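Local coordinates for protein catalase-3 (Neurospora crassa, PDB 4AJ9) that breaks hydrogen peroxide down to water and oxygen with a heme cofactor, as a long-chain catalase carrying an additional C-terminal domain, at residues Trp230-Glu242 and Arg517-Ile529. Numbering follows the deposited sequence.
Sequences WKTKQGKAALVWE and RGVSIFNESLPTI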
ATOM      1  N   TRP C 230      35.140  -5.583  10.563  1.00  4.61           N
ATOM      2  CA  TRP C 230      35.576  -6.007   9.238  1.00  5.46           C
ATOM      3  C   TRP C 230      36.838  -5.229   8.913  1.00  4.99           C
ATOM      4  O   TRP C 230      36.832  -4.002   8.952  1.00  8.07           O
ATOM      5  CB  TRP C 230      34.529  -5.693   8.159  1.00  4.51           C
ATOM      6  CG  TRP C 230      33.260  -6.511   8.186  1.00  8.00           C
ATOM      7  CD1 TRP C 230      32.009  -6.079   8.530  1.00  5.89           C
ATOM      8  CD2 TRP C 230      33.119  -7.883   7.802  1.00  6.46           C
ATOM      9  NE1 TRP C 230      31.103  -7.108   8.392  1.00  7.66           N
ATOM     10  CE2 TRP C 230      31.760  -8.223   7.949  1.00  5.54           C
ATOM     11  CE3 TRP C 230      34.012  -8.856   7.348  1.00  5.50           C
ATOM     12  CZ2 TRP C 230      31.276  -9.497   7.671  1.00  7.95           C
ATOM     13  CZ3 TRP C 230      33.534 -10.119   7.069  1.00  6.21           C
ATOM     14  CH2 TRP C 230      32.171 -10.429   7.222  1.00  4.69           C
ATOM     15  N   LYS C 231      37.909  -5.938   8.579  1.00  9.72           N
ATOM     16  CA  LYS C 231      39.191  -5.311   8.285  1.00  7.91           C
ATOM     17  C   LYS C 231      39.457  -5.417   6.791  1.00  7.22           C
ATOM     18  O   LYS C 231      39.566  -6.511   6.246  1.00  6.95           O
ATOM     19  CB  LYS C 231      40.312  -5.991   9.079  1.00  7.90           C
ATOM     20  CG  LYS C 231      40.151  -5.912  10.598  1.00 10.96           C
ATOM     21  CD  LYS C 231      40.163  -4.473  11.093  1.00 15.70           C
ATOM     22  CE  LYS C 231      41.540  -3.857  11.000  1.00 19.09           C
ATOM     23  NZ  LYS C 231      41.520  -2.399  11.338  1.00 22.35           N
ATOM     24  N   THR C 232      39.537  -4.282   6.113  1.00  6.83           N
ATOM     25  CA  THR C 232      39.689  -4.322   4.663  1.00  6.07           C
ATOM     26  C   THR C 232      41.063  -4.870   4.266  1.00  9.29           C
ATOM     27  O   THR C 232      42.096  -4.422   4.774  1.00  7.79           O
ATOM     28  CB  THR C 232      39.449  -2.945   4.013  1.00  8.09           C
ATOM     29  OG1 THR C 232      39.828  -3.006   2.636  1.00  8.32           O
ATOM     30  CG2 THR C 232      40.260  -1.866   4.713  1.00  5.53           C
ATOM     31  N   LYS C 233      41.073  -5.850   3.372  1.00  6.79           N
ATOM     32  CA  LYS C 233      42.343  -6.375   2.867  1.00  7.67           C
ATOM     33  C   LYS C 233      42.919  -5.461   1.791  1.00  8.82           C
ATOM     34  O   LYS C 233      44.051  -5.654   1.332  1.00 10.36           O
ATOM     35  CB  LYS C 233      42.189  -7.806   2.334  1.00 13.54           C
ATOM     36  CG  LYS C 233      41.645  -8.805   3.367  1.00 11.31           C
ATOM     37  CD  LYS C 233      42.447  -8.754   4.657  1.00 20.74           C
ATOM     38  CE  LYS C 233      43.900  -9.154   4.417  1.00 32.90           C
ATOM     39  NZ  LYS C 233      44.763  -8.881   5.606  1.00 33.09           N
ATOM     40  N   GLN C 234      42.135  -4.466   1.387  1.00  9.54           N
ATOM     41  CA  GLN C 234      42.589  -3.485   0.403  1.00  9.36           C
ATOM     42  C   GLN C 234      43.274  -2.283   1.084  1.00  7.14           C
ATOM     43  O   GLN C 234      43.938  -1.496   0.425  1.00  7.48           O
ATOM     44  CB  GLN C 234      41.428  -3.026  -0.503  1.00  5.57           C
ATOM     45  CG  GLN C 234      40.878  -4.112  -1.444  1.00  7.78           C
ATOM     46  CD  GLN C 234      40.154  -5.238  -0.718  1.00  7.15           C
ATOM     47  OE1 GLN C 234      40.452  -6.416  -0.919  1.00 10.32           O
ATOM     48  NE2 GLN C 234      39.189  -4.880   0.126  1.00 11.51           N
ATOM     49  N   GLY C 235      43.123  -2.166   2.404  1.00  6.08           N
ATOM     50  CA  GLY C 235      43.647  -1.031   3.151  1.00  6.81           C
ATOM     51  C   GLY C 235      42.682   0.149   3.186  1.00  8.81           C
ATOM     52  O   GLY C 235      41.925   0.371   2.241  1.00 12.46           O
ATOM     53  N   LYS C 236      42.684   0.904   4.281  1.00  7.85           N
ATOM     54  CA  LYS C 236      41.847   2.102   4.351  1.00 11.18           C
ATOM     55  C   LYS C 236      42.444   3.256   3.536  1.00 11.19           C
ATOM     56  O   LYS C 236      43.653   3.473   3.553  1.00 12.25           O
ATOM     57  CB  LYS C 236      41.629   2.525   5.805  1.00  7.89           C
ATOM     58  CG  LYS C 236      40.675   1.606   6.574  1.00  9.12           C
ATOM     59  CD  LYS C 236      40.445   2.084   7.997  1.00 10.99           C
ATOM     60  CE  LYS C 236      41.714   1.939   8.841  1.00 14.08           C
ATOM     61  NZ  LYS C 236      41.529   2.500  10.206  1.00 29.72           N
ATOM     62  N   ALA C 237      41.598   3.983   2.809  1.00  9.24           N
ATOM     63  CA  ALA C 237      42.057   5.117   2.012  1.00 10.05           C
ATOM     64  C   ALA C 237      40.949   6.150   1.929  1.00 12.30           C
ATOM     65  O   ALA C 237      39.774   5.795   1.913  1.00  9.18           O
ATOM     66  CB  ALA C 237      42.458   4.659   0.607  1.00 13.02           C
ATOM     67  N   ALA C 238      41.316   7.427   1.885  1.00  9.78           N
ATOM     68  CA  ALA C 238      40.318   8.494   1.819  1.00  3.43           C
ATOM     69  C   ALA C 238      40.715   9.604   0.857  1.00  8.65           C
ATOM     70  O   ALA C 238      41.885   9.777   0.519  1.00  5.05           O
ATOM     71  CB  ALA C 238      40.060   9.062   3.199  1.00  9.73           C
ATOM     72  N   LEU C 239      39.713  10.352   0.418  1.00  7.19           N
ATOM     73  CA  LEU C 239      39.905  11.481  -0.465  1.00  5.15           C
ATOM     74  C   LEU C 239      40.201  12.713   0.389  1.00  7.56           C
ATOM     75  O   LEU C 239      40.273  12.607   1.612  1.00  8.78           O
ATOM     76  CB  LEU C 239      38.618  11.694  -1.259  1.00  7.50           C
ATOM     77  CG  LEU C 239      38.088  10.447  -1.977  1.00  7.23           C
ATOM     78  CD1 LEU C 239      36.727  10.716  -2.640  1.00 10.52           C
ATOM     79  CD2 LEU C 239      39.099   9.940  -3.004  1.00 10.80           C
ATOM     80  N   VAL C 240      40.376  13.874  -0.245  1.00  4.78           N
ATOM     81  CA  VAL C 240      40.334  15.144   0.480  1.00  6.40           C
ATOM     82  C   VAL C 240      39.024  15.856   0.126  1.00  8.56           C
ATOM     83  O   VAL C 240      38.429  15.566  -0.910  1.00  6.97           O
ATOM     84  CB  VAL C 240      41.580  16.033   0.194  1.00  7.52           C
ATOM     85  CG1 VAL C 240      42.845  15.311   0.662  1.00  6.19           C
ATOM     86  CG2 VAL C 240      41.684  16.384  -1.287  1.00 10.22           C
ATOM     87  N   TRP C 241      38.561  16.752   0.992  1.00  7.83           N
ATOM     88  CA  TRP C 241      37.234  17.348   0.813  1.00  8.25           C
ATOM     89  C   TRP C 241      37.063  18.078  -0.527  1.00 13.21           C
ATOM     90  O   TRP C 241      36.078  17.860  -1.247  1.00  8.38           O
ATOM     91  CB  TRP C 241      36.871  18.264   1.986  1.00  8.40           C
ATOM     92  CG  TRP C 241      35.526  18.908   1.823  1.00  6.78           C
ATOM     93  CD1 TRP C 241      35.256  20.248   1.795  1.00  6.41           C
ATOM     94  CD2 TRP C 241      34.271  18.242   1.621  1.00  6.80           C
ATOM     95  NE1 TRP C 241      33.907  20.455   1.603  1.00  7.88           N
ATOM     96  CE2 TRP C 241      33.282  19.241   1.492  1.00  6.56           C
ATOM     97  CE3 TRP C 241      33.888  16.899   1.539  1.00  9.47           C
ATOM     98  CZ2 TRP C 241      31.932  18.939   1.303  1.00 10.96           C
ATOM     99  CZ3 TRP C 241      32.545  16.597   1.334  1.00  7.12           C
ATOM    100  CH2 TRP C 241      31.584  17.616   1.220  1.00  6.13           C
ATOM    101  N   GLU C 242      38.030  18.926  -0.865  1.00 11.48           N
ATOM    102  CA  GLU C 242      37.979  19.685  -2.112  1.00 10.64           C
ATOM    103  C   GLU C 242      37.895  18.777  -3.343  1.00  8.45           C
ATOM    104  O   GLU C 242      37.361  19.175  -4.365  1.00  6.64           O
ATOM    105  CB  GLU C 242      39.165  20.667  -2.224  1.00 10.84           C
ATOM    106  CG  GLU C 242      40.543  20.059  -2.020  1.00 11.65           C
ATOM    107  CD  GLU C 242      40.997  20.047  -0.562  1.00 10.80           C
ATOM    108  OE1 GLU C 242      40.138  20.029   0.349  1.00  7.95           O
ATOM    109  OE2 GLU C 242      42.227  20.047  -0.331  1.00 10.96           O
ATOM    110  N   ARG C 517      45.587   2.617  18.713  1.00 11.38           N
ATOM    111  CA  ARG C 517      45.913   2.208  17.357  1.00 12.55           C
ATOM    112  C   ARG C 517      44.670   1.869  16.556  1.00 12.09           C
ATOM    113  O   ARG C 517      43.592   1.646  17.111  1.00 13.87           O
ATOM    114  CB  ARG C 517      46.819   0.974  17.370  1.00 13.81           C
ATOM    115  CG  ARG C 517      46.132  -0.309  17.866  1.00 12.88           C
ATOM    116  CD  ARG C 517      47.068  -1.507  17.711  1.00 19.17           C
ATOM    117  NE  ARG C 517      46.462  -2.779  18.101  1.00 19.73           N
ATOM    118  CZ  ARG C 517      46.793  -3.464  19.194  1.00 29.15           C
ATOM    119  NH1 ARG C 517      47.728  -2.995  20.013  1.00 31.27           N
ATOM    120  NH2 ARG C 517      46.196  -4.621  19.470  1.00 20.41           N
ATOM    121  N   GLY C 518      44.830   1.808  15.244  1.00 12.41           N
ATOM    122  CA  GLY C 518      43.785   1.266  14.398  1.00 12.35           C
ATOM    123  C   GLY C 518      42.689   2.229  13.982  1.00 19.11           C
ATOM    124  O   GLY C 518      41.697   1.797  13.394  1.00 16.71           O
ATOM    125  N   VAL C 519      42.843   3.523  14.267  1.00  9.50           N
ATOM    126  CA  VAL C 519      41.794   4.468  13.885  1.00  6.82           C
ATOM    127  C   VAL C 519      42.238   5.443  12.796  1.00 13.47           C
ATOM    128  O   VAL C 519      41.409   6.130  12.178  1.00 12.78           O
ATOM    129  CB  VAL C 519      41.202   5.218  15.117  1.00  9.18           C
ATOM    130  CG1 VAL C 519      40.604   4.216  16.114  1.00 10.27           C
ATOM    131  CG2 VAL C 519      42.254   6.056  15.783  1.00 13.60           C
ATOM    132  N   SER C 520      43.545   5.495  12.553  1.00 15.26           N
ATOM    133  CA  SER C 520      44.101   6.362  11.512  1.00 14.92           C
ATOM    134  C   SER C 520      44.001   5.739  10.112  1.00  9.61           C
ATOM    135  O   SER C 520      44.087   4.523   9.952  1.00 18.79           O
ATOM    136  CB  SER C 520      45.561   6.711  11.828  1.00 15.23           C
ATOM    137  OG  SER C 520      46.214   7.300  10.710  1.00 17.04           O
ATOM    138  N   ILE C 521      43.814   6.581   9.100  1.00 10.13           N
ATOM    139  CA  ILE C 521      43.829   6.113   7.718  1.00  7.23           C
ATOM    140  C   ILE C 521      45.188   6.414   7.096  1.00 13.74           C
ATOM    141  O   ILE C 521      45.809   5.558   6.460  1.00 13.45           O
ATOM    142  CB  ILE C 521      42.720   6.794   6.886  1.00 10.60           C
ATOM    143  CG1 ILE C 521      41.333   6.325   7.352  1.00  5.31           C
ATOM    144  CG2 ILE C 521      42.912   6.502   5.400  1.00 11.76           C
ATOM    145  CD1 ILE C 521      40.202   7.198   6.843  1.00  6.29           C
ATOM    146  N   PHE C 522      45.656   7.637   7.318  1.00 14.76           N
ATOM    147  CA  PHE C 522      46.831   8.159   6.629  1.00 16.40           C
ATOM    148  C   PHE C 522      48.179   7.765   7.250  1.00 17.65           C
ATOM    149  O   PHE C 522      49.232   8.028   6.669  1.00 20.54           O
ATOM    150  CB  PHE C 522      46.718   9.679   6.500  1.00  9.07           C
ATOM    151  CG  PHE C 522      45.585  10.116   5.628  1.00 13.48           C
ATOM    152  CD1 PHE C 522      45.709  10.086   4.258  1.00 21.02           C
ATOM    153  CD2 PHE C 522      44.388  10.529   6.182  1.00 16.10           C
ATOM    154  CE1 PHE C 522      44.665  10.477   3.446  1.00 27.13           C
ATOM    155  CE2 PHE C 522      43.341  10.923   5.375  1.00 22.04           C
ATOM    156  CZ  PHE C 522      43.483  10.896   4.003  1.00 13.74           C
ATOM    157  N   ASN C 523      48.160   7.122   8.412  1.00 21.99           N
ATOM    158  CA  ASN C 523      49.425   6.713   9.025  1.00 19.09           C
ATOM    159  C   ASN C 523      49.922   5.359   8.507  1.00 26.68           C
ATOM    160  O   ASN C 523      50.784   4.731   9.116  1.00 26.04           O
ATOM    161  CB  ASN C 523      49.323   6.711  10.556  1.00 16.68           C
ATOM    162  CG  ASN C 523      48.652   5.467  11.096  1.00 29.65           C
ATOM    163  OD1 ASN C 523      47.923   4.785  10.383  1.00 27.44           O
ATOM    164  ND2 ASN C 523      48.897   5.165  12.369  1.00 35.86           N
ATOM    165  N   GLU C 524      49.386   4.913   7.379  1.00 18.44           N
ATOM    166  CA  GLU C 524      49.760   3.608   6.853  1.00 20.27           C
ATOM    167  C   GLU C 524      49.537   3.519   5.345  1.00 21.93           C
ATOM    168  O   GLU C 524      48.536   4.003   4.828  1.00 25.89           O
ATOM    169  CB  GLU C 524      48.978   2.514   7.578  1.00 21.50           C
ATOM    170  CG  GLU C 524      49.376   1.113   7.170  1.00 32.76           C
ATOM    171  CD  GLU C 524      48.884   0.057   8.142  1.00 48.97           C
ATOM    172  OE1 GLU C 524      47.797   0.245   8.736  1.00 40.43           O
ATOM    173  OE2 GLU C 524      49.592  -0.960   8.315  1.00 45.25           O
ATOM    174  N   SER C 525      50.474   2.890   4.646  1.00 17.92           N
ATOM    175  CA  SER C 525      50.419   2.807   3.197  1.00 13.25           C
ATOM    176  C   SER C 525      49.593   1.597   2.766  1.00 16.55           C
ATOM    177  O   SER C 525      49.423   0.650   3.538  1.00 19.93           O
ATOM    178  CB  SER C 525      51.839   2.740   2.624  1.00 21.02           C
ATOM    179  OG  SER C 525      52.493   1.560   3.056  1.00 26.64           O
ATOM    180  N   LEU C 526      49.072   1.622   1.542  1.00 10.70           N
ATOM    181  CA  LEU C 526      48.205   0.534   1.080  1.00 14.73           C
ATOM    182  C   LEU C 526      48.953  -0.779   0.878  1.00 17.83           C
ATOM    183  O   LEU C 526      50.108  -0.786   0.439  1.00 11.57           O
ATOM    184  CB  LEU C 526      47.487   0.928  -0.215  1.00 10.32           C
ATOM    185  CG  LEU C 526      46.623   2.180  -0.121  1.00 14.33           C
ATOM    186  CD1 LEU C 526      46.055   2.536  -1.495  1.00  9.74           C
ATOM    187  CD2 LEU C 526      45.515   1.970   0.897  1.00  6.86           C
ATOM    188  N   PRO C 527      48.284  -1.904   1.184  1.00 13.04           N
ATOM    189  CA  PRO C 527      48.879  -3.239   1.060  1.00 16.34           C
ATOM    190  C   PRO C 527      48.956  -3.681  -0.389  1.00 20.46           C
ATOM    191  O   PRO C 527      49.810  -4.495  -0.755  1.00 20.47           O
ATOM    192  CB  PRO C 527      47.909  -4.133   1.850  1.00 16.08           C
ATOM    193  CG  PRO C 527      46.588  -3.435   1.739  1.00  9.85           C
ATOM    194  CD  PRO C 527      46.907  -1.952   1.714  1.00 16.36           C
ATOM    195  N   THR C 528      48.068  -3.141  -1.214  1.00 15.27           N
ATOM    196  CA  THR C 528      48.082  -3.444  -2.635  1.00 12.98           C
ATOM    197  C   THR C 528      47.633  -2.233  -3.447  1.00 10.97           C
ATOM    198  O   THR C 528      46.868  -1.393  -2.962  1.00 10.97           O
ATOM    199  CB  THR C 528      47.182  -4.653  -2.965  1.00 17.56           C
ATOM    200  OG1 THR C 528      47.242  -4.920  -4.370  1.00 12.81           O
ATOM    201  CG2 THR C 528      45.734  -4.387  -2.563  1.00 13.19           C
ATOM    202  N   ILE C 529      48.114  -2.138  -4.679  1.00 12.48           N
ATOM    203  CA  ILE C 529      47.664  -1.075  -5.570  1.00 10.38           C
ATOM    204  C   ILE C 529      46.798  -1.620  -6.711  1.00  9.83           C
ATOM    205  O   ILE C 529      46.404  -0.879  -7.607  1.00 11.29           O
ATOM    206  CB  ILE C 529      48.841  -0.263  -6.119  1.00 14.50           C
ATOM    207  CG1 ILE C 529      49.750  -1.151  -6.976  1.00 14.68           C
ATOM    208  CG2 ILE C 529      49.597   0.392  -4.961  1.00 10.05           C
ATOM    209  CD1 ILE C 529      50.675  -0.366  -7.910  1.00 19.58           C
TER
HETATM  210  O   HOH W   1      40.601  -0.799  13.828  1.00 30.99           O
HETATM  211  O   HOH W   2      44.168  -1.050  -2.390  1.00 10.61           O
HETATM  212  O   HOH W   3      39.827   5.121  10.129  1.00  7.68           O
HETATM  213  O   HOH W   4      45.383   2.826   5.094  1.00 16.01           O
HETATM  214  O   HOH W   5      39.522   1.112  11.590  1.00 18.13           O
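The ring of Phe522 meets Ala238 obliquely, its CZ 4.0 Å from Ala238 CB, while Leu239 O lies at the ring edge, near its plane. This packing joins the linker 517-529, which runs between helix 489-499 and strand 533-537 of the parallel sheet, to the loop between strand 223-232 of the antiparallel catalase sheet and helix 241-250. Beside Phe522, Ile521 divides its branches: CD1 reaches Ala238 CB, whereas CG2, anti to the backbone N, rests 3.6 Å from Lys236 O and also touches Ala237 CA. Leu526 brings CD2 against that same carbonyl and Ala237 CB. Farther along, the CG-CD side of the Pro527 ring packs against the backbone of Lys233-Gly235, with CD 3.3 Å from Gln234 O and 3.7 Å from Gly235 CA. Water 2 bridges Gln234 O and Thr528 O. At the other end, the Lys236 chain bends at chi3 (-68°) and brings its ammonium to the linker backbone. Glu456 holds the linker here, accepting from the backbone N of both Ile521 and Phe522. Lys236 NZ makes weak hydrogen bonds to Gly518 O and Ser520 O, each 3.3 Å long, and donates to water 5, 2.8 Å away, which also lies within hydrogen-bonding distance of Gly518 O.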